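Local coordinates for DsbA family protein (Salmonella typhimurium, PDB 7JVE), which acts as a trimeric thioredoxin-like enzyme with both thiol oxidase and disulfide isomerase activities, making and rearranging disulfide bonds, at residues A[106-109]-A[115-118]; A[134-139]-A[190-195]. One frame throughout, in Å; residues are numbered along the deposited sequence.

Contact 1 of 2, residues A[106-109]-A[115-118]; sequences NLIK and RFIF
Phe116 and Ile108 carry this contact, with Leu107 adding a smaller share. Phe116 reaches from strand 115-120 toward helix 95-110, and Ile108 lies over one face of its ring. The CG1 atom of Ile108 sits above the ring centre, 3.7 Å from the centroid of Phe116 and 8° off the ring normal. This is a CH-pi contact. CG1 is almost equally far from all the ring atoms, the nearest being CG of Phe116 at 3.7 Å. The Ile108 CA lies on the same side of the ring, displaced toward Phe116 CE1 at 4.0 Å. Ile108 holds CD1 anti to CA (chi2 176°). That carries the methyl past the first ring to Phe118, with CD1 4.2 Å from Phe118 CZ. Leu107 meets the far end of the Phe116 ring. Its CB is 4.2 Å from Phe116 CE2, and its carbonyl O, which accepts a hydrogen bond from Asn111, approaches CZ obliquely. The interface is thus apolar and largely buried. Val86 and Met88 of strand 84-90 also pack against Phe116, and Leu107 touches Leu245 of helix 242-253. Here the helix of a beta-alpha-beta crossover packs on the strand that follows it, with strand 84-90 as the first strand. This unit is a basic element of the thioredoxin fold.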
ATOM      1  N   ASN A 106      25.957   1.286  14.292  1.00 32.18           N
ATOM      2  CA  ASN A 106      26.498   2.643  14.309  1.00 36.18           C
ATOM      3  C   ASN A 106      26.085   3.391  15.577  1.00 34.83           C
ATOM      4  O   ASN A 106      26.909   4.068  16.198  1.00 30.14           O
ATOM      5  CB  ASN A 106      26.054   3.417  13.065  1.00 35.32           C
ATOM      6  CG  ASN A 106      26.830   3.042  11.826  1.00 42.46           C
ATOM      7  OD1 ASN A 106      27.698   2.168  11.847  1.00 41.30           O
ATOM      8  ND2 ASN A 106      26.512   3.703  10.720  1.00 52.65           N
ATOM      9  N   LEU A 107      24.806   3.297  15.966  1.00 34.46           N
ATOM     10  CA  LEU A 107      24.375   3.951  17.201  1.00 35.13           C
ATOM     11  C   LEU A 107      25.186   3.465  18.387  1.00 32.78           C
ATOM     12  O   LEU A 107      25.572   4.261  19.254  1.00 35.14           O
ATOM     13  CB  LEU A 107      22.885   3.716  17.471  1.00 28.54           C
ATOM     14  CG  LEU A 107      21.948   4.679  16.766  1.00 33.46           C
ATOM     15  CD1 LEU A 107      20.503   4.216  16.927  1.00 37.41           C
ATOM     16  CD2 LEU A 107      22.149   6.074  17.312  1.00 30.15           C
ATOM     17  N   ILE A 108      25.441   2.157  18.447  1.00 28.02           N
ATOM     18  CA  ILE A 108      26.114   1.592  19.607  1.00 30.69           C
ATOM     19  C   ILE A 108      27.538   2.122  19.700  1.00 37.60           C
ATOM     20  O   ILE A 108      27.994   2.521  20.779  1.00 32.95           O
ATOM     21  CB  ILE A 108      26.056   0.052  19.551  1.00 30.68           C
ATOM     22  CG1 ILE A 108      24.621  -0.409  19.853  1.00 28.49           C
ATOM     23  CG2 ILE A 108      27.045  -0.545  20.516  1.00 29.66           C
ATOM     24  CD1 ILE A 108      24.401  -1.903  19.730  1.00 29.57           C
ATOM     25  N   LYS A 109      28.247   2.177  18.563  1.00 32.86           N
ATOM     26  CA  LYS A 109      29.595   2.721  18.572  1.00 37.20           C
ATOM     27  C   LYS A 109      29.578   4.194  18.930  1.00 37.14           C
ATOM     28  O   LYS A 109      30.470   4.674  19.634  1.00 38.54           O
ATOM     29  CB  LYS A 109      30.273   2.506  17.219  1.00 38.00           C
ATOM     30  CG  LYS A 109      30.447   1.038  16.883  1.00 44.25           C
ATOM     31  CD  LYS A 109      31.768   0.785  16.159  1.00 54.08           C
ATOM     32  CE  LYS A 109      31.635  -0.311  15.103  1.00 55.90           C
ATOM     33  NZ  LYS A 109      32.882  -0.439  14.288  1.00 66.07           N
ATOM     34  N   ARG A 115      23.052   2.414  27.413  1.00 26.14           N
ATOM     35  CA  ARG A 115      22.775   0.994  27.540  1.00 28.32           C
ATOM     36  C   ARG A 115      21.806   0.547  26.445  1.00 28.49           C
ATOM     37  O   ARG A 115      20.733   1.141  26.278  1.00 26.22           O
ATOM     38  CB  ARG A 115      22.200   0.687  28.927  1.00 28.00           C
ATOM     39  CG  ARG A 115      22.060  -0.786  29.240  1.00 24.79           C
ATOM     40  CD  ARG A 115      21.436  -1.023  30.605  1.00 25.11           C
ATOM     41  NE  ARG A 115      21.158  -2.439  30.812  1.00 25.50           N
ATOM     42  CZ  ARG A 115      20.095  -2.903  31.459  1.00 28.05           C
ATOM     43  NH1 ARG A 115      19.205  -2.055  31.962  1.00 25.47           N
ATOM     44  NH2 ARG A 115      19.903  -4.215  31.579  1.00 24.27           N
ATOM     45  N   PHE A 116      22.184  -0.498  25.707  1.00 23.65           N
ATOM     46  CA  PHE A 116      21.336  -1.061  24.662  1.00 24.40           C
ATOM     47  C   PHE A 116      20.890  -2.454  25.096  1.00 26.15           C
ATOM     48  O   PHE A 116      21.724  -3.333  25.347  1.00 23.52           O
ATOM     49  CB  PHE A 116      22.062  -1.095  23.318  1.00 22.27           C
ATOM     50  CG  PHE A 116      22.325   0.271  22.733  1.00 26.56           C
ATOM     51  CD1 PHE A 116      23.377   1.055  23.206  1.00 26.72           C
ATOM     52  CD2 PHE A 116      21.519   0.780  21.708  1.00 22.48           C
ATOM     53  CE1 PHE A 116      23.634   2.321  22.664  1.00 27.92           C
ATOM     54  CE2 PHE A 116      21.771   2.032  21.158  1.00 22.04           C
ATOM     55  CZ  PHE A 116      22.824   2.813  21.638  1.00 24.68           C
ATOM     56  N   ILE A 117      19.576  -2.628  25.226  1.00 24.36           N
ATOM     57  CA  ILE A 117      18.967  -3.832  25.760  1.00 23.83           C
ATOM     58  C   ILE A 117      18.260  -4.551  24.621  1.00 22.31           C
ATOM     59  O   ILE A 117      17.557  -3.924  23.823  1.00 23.49           O
ATOM     60  CB  ILE A 117      17.991  -3.483  26.902  1.00 22.22           C
ATOM     61  CG1 ILE A 117      18.707  -2.616  27.953  1.00 24.73           C
ATOM     62  CG2 ILE A 117      17.405  -4.741  27.507  1.00 20.32           C
ATOM     63  CD1 ILE A 117      17.870  -2.289  29.188  1.00 25.36           C
ATOM     64  N   PHE A 118      18.441  -5.862  24.549  1.00 21.63           N
ATOM     65  CA  PHE A 118      17.965  -6.677  23.434  1.00 22.05           C
ATOM     66  C   PHE A 118      16.785  -7.537  23.881  1.00 23.00           C
ATOM     67  O   PHE A 118      16.933  -8.402  24.754  1.00 21.75           O
ATOM     68  CB  PHE A 118      19.104  -7.554  22.904  1.00 19.97           C
ATOM     69  CG  PHE A 118      20.216  -6.762  22.239  1.00 21.97           C
ATOM     70  CD1 PHE A 118      21.192  -6.140  23.001  1.00 23.39           C
ATOM     71  CD2 PHE A 118      20.265  -6.629  20.848  1.00 22.22           C
ATOM     72  CE1 PHE A 118      22.220  -5.398  22.391  1.00 26.32           C
ATOM     73  CE2 PHE A 118      21.283  -5.898  20.226  1.00 21.45           C
ATOM     74  CZ  PHE A 118      22.258  -5.273  21.001  1.00 27.04           C
TER

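Contact 2 of 2, residues A[134-139]-A[190-195]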
ATOM      1  N   ALA A 134      17.198 -19.326  18.882  1.00 23.18           N
ATOM      2  CA  ALA A 134      18.186 -18.264  18.752  1.00 20.60           C
ATOM      3  C   ALA A 134      18.368 -17.534  20.072  1.00 20.96           C
ATOM      4  O   ALA A 134      19.481 -17.110  20.395  1.00 19.08           O
ATOM      5  CB  ALA A 134      17.793 -17.281  17.641  1.00 19.54           C
ATOM      6  N   ALA A 135      17.296 -17.412  20.858  1.00 18.97           N
ATOM      7  CA  ALA A 135      17.411 -16.803  22.177  1.00 21.22           C
ATOM      8  C   ALA A 135      18.205 -17.693  23.139  1.00 23.00           C
ATOM      9  O   ALA A 135      18.967 -17.179  23.963  1.00 20.93           O
ATOM     10  CB  ALA A 135      16.020 -16.471  22.725  1.00 16.14           C
ATOM     11  N   ARG A 136      18.057 -19.028  23.049  1.00 22.97           N
ATOM     12  CA  ARG A 136      18.855 -19.923  23.898  1.00 21.81           C
ATOM     13  C   ARG A 136      20.347 -19.747  23.639  1.00 22.81           C
ATOM     14  O   ARG A 136      21.141 -19.627  24.582  1.00 21.47           O
ATOM     15  CB  ARG A 136      18.482 -21.387  23.673  1.00 20.55           C
ATOM     16  CG  ARG A 136      17.160 -21.844  24.251  1.00 23.84           C
ATOM     17  CD  ARG A 136      16.992 -23.365  24.043  1.00 22.10           C
ATOM     18  NE  ARG A 136      15.642 -23.773  24.410  1.00 21.66           N
ATOM     19  CZ  ARG A 136      15.218 -23.873  25.666  1.00 21.91           C
ATOM     20  NH1 ARG A 136      16.043 -23.597  26.671  1.00 24.95           N
ATOM     21  NH2 ARG A 136      13.978 -24.223  25.925  1.00 22.10           N
ATOM     22  N   VAL A 137      20.747 -19.762  22.358  1.00 22.48           N
ATOM     23  CA  VAL A 137      22.156 -19.582  22.005  1.00 21.27           C
ATOM     24  C   VAL A 137      22.647 -18.232  22.485  1.00 20.67           C
ATOM     25  O   VAL A 137      23.680 -18.130  23.160  1.00 21.83           O
ATOM     26  CB  VAL A 137      22.363 -19.727  20.491  1.00 21.21           C
ATOM     27  CG1 VAL A 137      23.856 -19.559  20.157  1.00 19.52           C
ATOM     28  CG2 VAL A 137      21.816 -21.052  19.993  1.00 19.96           C
ATOM     29  N   GLY A 138      21.896 -17.174  22.158  1.00 21.01           N
ATOM     30  CA  GLY A 138      22.306 -15.837  22.553  1.00 20.00           C
ATOM     31  C   GLY A 138      22.476 -15.704  24.055  1.00 21.64           C
ATOM     32  O   GLY A 138      23.420 -15.075  24.533  1.00 21.04           O
ATOM     33  N   GLU A 139      21.578 -16.316  24.823  1.00 21.88           N
ATOM     34  CA  GLU A 139      21.720 -16.227  26.262  1.00 20.04           C
ATOM     35  C   GLU A 139      22.986 -16.932  26.742  1.00 22.49           C
ATOM     36  O   GLU A 139      23.680 -16.423  27.627  1.00 23.27           O
ATOM     37  CB  GLU A 139      20.498 -16.798  26.938  1.00 20.02           C
ATOM     38  CG  GLU A 139      20.624 -16.728  28.419  1.00 26.37           C
ATOM     39  CD  GLU A 139      19.355 -17.111  29.101  1.00 32.48           C
ATOM     40  OE1 GLU A 139      18.613 -16.176  29.490  1.00 37.57           O
ATOM     41  OE2 GLU A 139      19.101 -18.336  29.219  1.00 33.71           O
ATOM     42  N   GLU A 190      19.326 -30.248  23.716  1.00 26.67           N
ATOM     43  CA  GLU A 190      18.467 -31.040  24.590  1.00 31.78           C
ATOM     44  C   GLU A 190      17.324 -30.201  25.164  1.00 26.36           C
ATOM     45  O   GLU A 190      16.191 -30.678  25.266  1.00 28.74           O
ATOM     46  CB  GLU A 190      19.299 -31.686  25.702  1.00 31.53           C
ATOM     47  CG  GLU A 190      18.437 -32.294  26.787  1.00 44.07           C
ATOM     48  CD  GLU A 190      19.114 -33.445  27.520  1.00 65.66           C
ATOM     49  OE1 GLU A 190      19.755 -34.275  26.831  1.00 71.41           O
ATOM     50  OE2 GLU A 190      18.978 -33.538  28.767  1.00 65.32           O
ATOM     51  N   ALA A 191      17.589 -28.943  25.522  1.00 24.51           N
ATOM     52  CA  ALA A 191      16.521 -28.080  26.020  1.00 23.82           C
ATOM     53  C   ALA A 191      15.486 -27.803  24.933  1.00 25.25           C
ATOM     54  O   ALA A 191      14.273 -27.881  25.172  1.00 23.67           O
ATOM     55  CB  ALA A 191      17.113 -26.770  26.549  1.00 22.10           C
ATOM     56  N   GLN A 192      15.948 -27.461  23.732  1.00 25.73           N
ATOM     57  CA  GLN A 192      15.022 -27.211  22.634  1.00 24.56           C
ATOM     58  C   GLN A 192      14.161 -28.439  22.363  1.00 26.12           C
ATOM     59  O   GLN A 192      12.935 -28.339  22.240  1.00 24.36           O
ATOM     60  CB  GLN A 192      15.809 -26.790  21.400  1.00 22.69           C
ATOM     61  CG  GLN A 192      15.000 -26.202  20.279  1.00 29.53           C
ATOM     62  CD  GLN A 192      14.361 -24.835  20.591  1.00 25.47           C
ATOM     63  OE1 GLN A 192      14.420 -24.300  21.711  1.00 24.73           O
ATOM     64  NE2 GLN A 192      13.707 -24.295  19.592  1.00 27.54           N
ATOM     65  N   SER A 193      14.778 -29.618  22.341  1.00 25.85           N
ATOM     66  CA  SER A 193      14.031 -30.836  22.061  1.00 27.06           C
ATOM     67  C   SER A 193      13.068 -31.197  23.187  1.00 27.39           C
ATOM     68  O   SER A 193      12.130 -31.970  22.960  1.00 26.15           O
ATOM     69  CB  SER A 193      14.998 -31.991  21.822  1.00 23.88           C
ATOM     70  OG  SER A 193      15.742 -31.758  20.641  1.00 29.93           O
ATOM     71  N   SER A 194      13.284 -30.670  24.391  1.00 24.50           N
ATOM     72  CA  SER A 194      12.423 -30.983  25.525  1.00 28.09           C
ATOM     73  C   SER A 194      11.023 -30.415  25.382  1.00 29.42           C
ATOM     74  O   SER A 194      10.135 -30.805  26.151  1.00 29.29           O
ATOM     75  CB  SER A 194      13.038 -30.452  26.820  1.00 29.50           C
ATOM     76  OG  SER A 194      12.965 -29.030  26.850  1.00 27.43           O
ATOM     77  N   GLY A 195      10.796 -29.521  24.413  1.00 29.08           N
ATOM     78  CA  GLY A 195       9.532 -28.839  24.282  1.00 24.73           C
ATOM     79  C   GLY A 195       9.411 -27.569  25.102  1.00 28.10           C
ATOM     80  O   GLY A 195       8.535 -26.748  24.808  1.00 24.73           O
TER
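Arg136 is extended from CG to NE, which carries its guanidinium across from helix 128-145 to helix 182-193. Gln192 instead bends at its second torsion (chi2 67°), and this bend brings OE1 to the arginine. Arg136 NE donates a hydrogen bond to Gln192 OE1 at 3.0 Å, with an N-H...O angle of 155°. The acceptor lies at the guanidinium edge, in the plane of the group, and the donor lies in the carbonyl plane of the amide. The two flat groups are nevertheless steeply turned, 77° apart. Ala191 covers part of one guanidinium face. Its CB is 3.4 Å from Arg136 NH1 and 3.6 Å from CZ, and it stands off centre, toward the rim. A further hydrogen bond, from Arg136 NH2 to the carbonyl O of Ala196, ties the arginine to the chain just beyond helix 182-193. The two hydrogen bonds, with the methyl on one face, probably limit how the guanidinium can turn. Gly195, with positive phi, leads the chain away there. A positive charge near the C-terminal end of a helix is probably favourable. Gln192 also touches Glu169 and Tyr173 of helix 169-176. This surface contact joins two helices of the all-helical region inserted between strands 115-120 and 218-223, as in the DsbA branch of the thioredoxin family.

In the fold
Contact 1 belongs to the thioredoxin core and contact 2 to the helical insertion that interrupts it. Their centres are 25 Å apart, their nearest atoms about 8 Å, and they do not touch. Strand 115-120 of contact 1 leads on to helix 128-145 of contact 2. Helix 147-159 packs on both of these elements: its Tyr150 and His154 meet the Phe118 ring edge-to-face, while Trp153 packs on Val137 and Leu157 on Ala134. The redox disulfide Cys94-Cys97 lies at the start of helix 95-110, and contact 1 uses the other end of that helix. Ala134 touches Tyr92, just before the disulfide. Neither contact is touched by another subunit of the trimer.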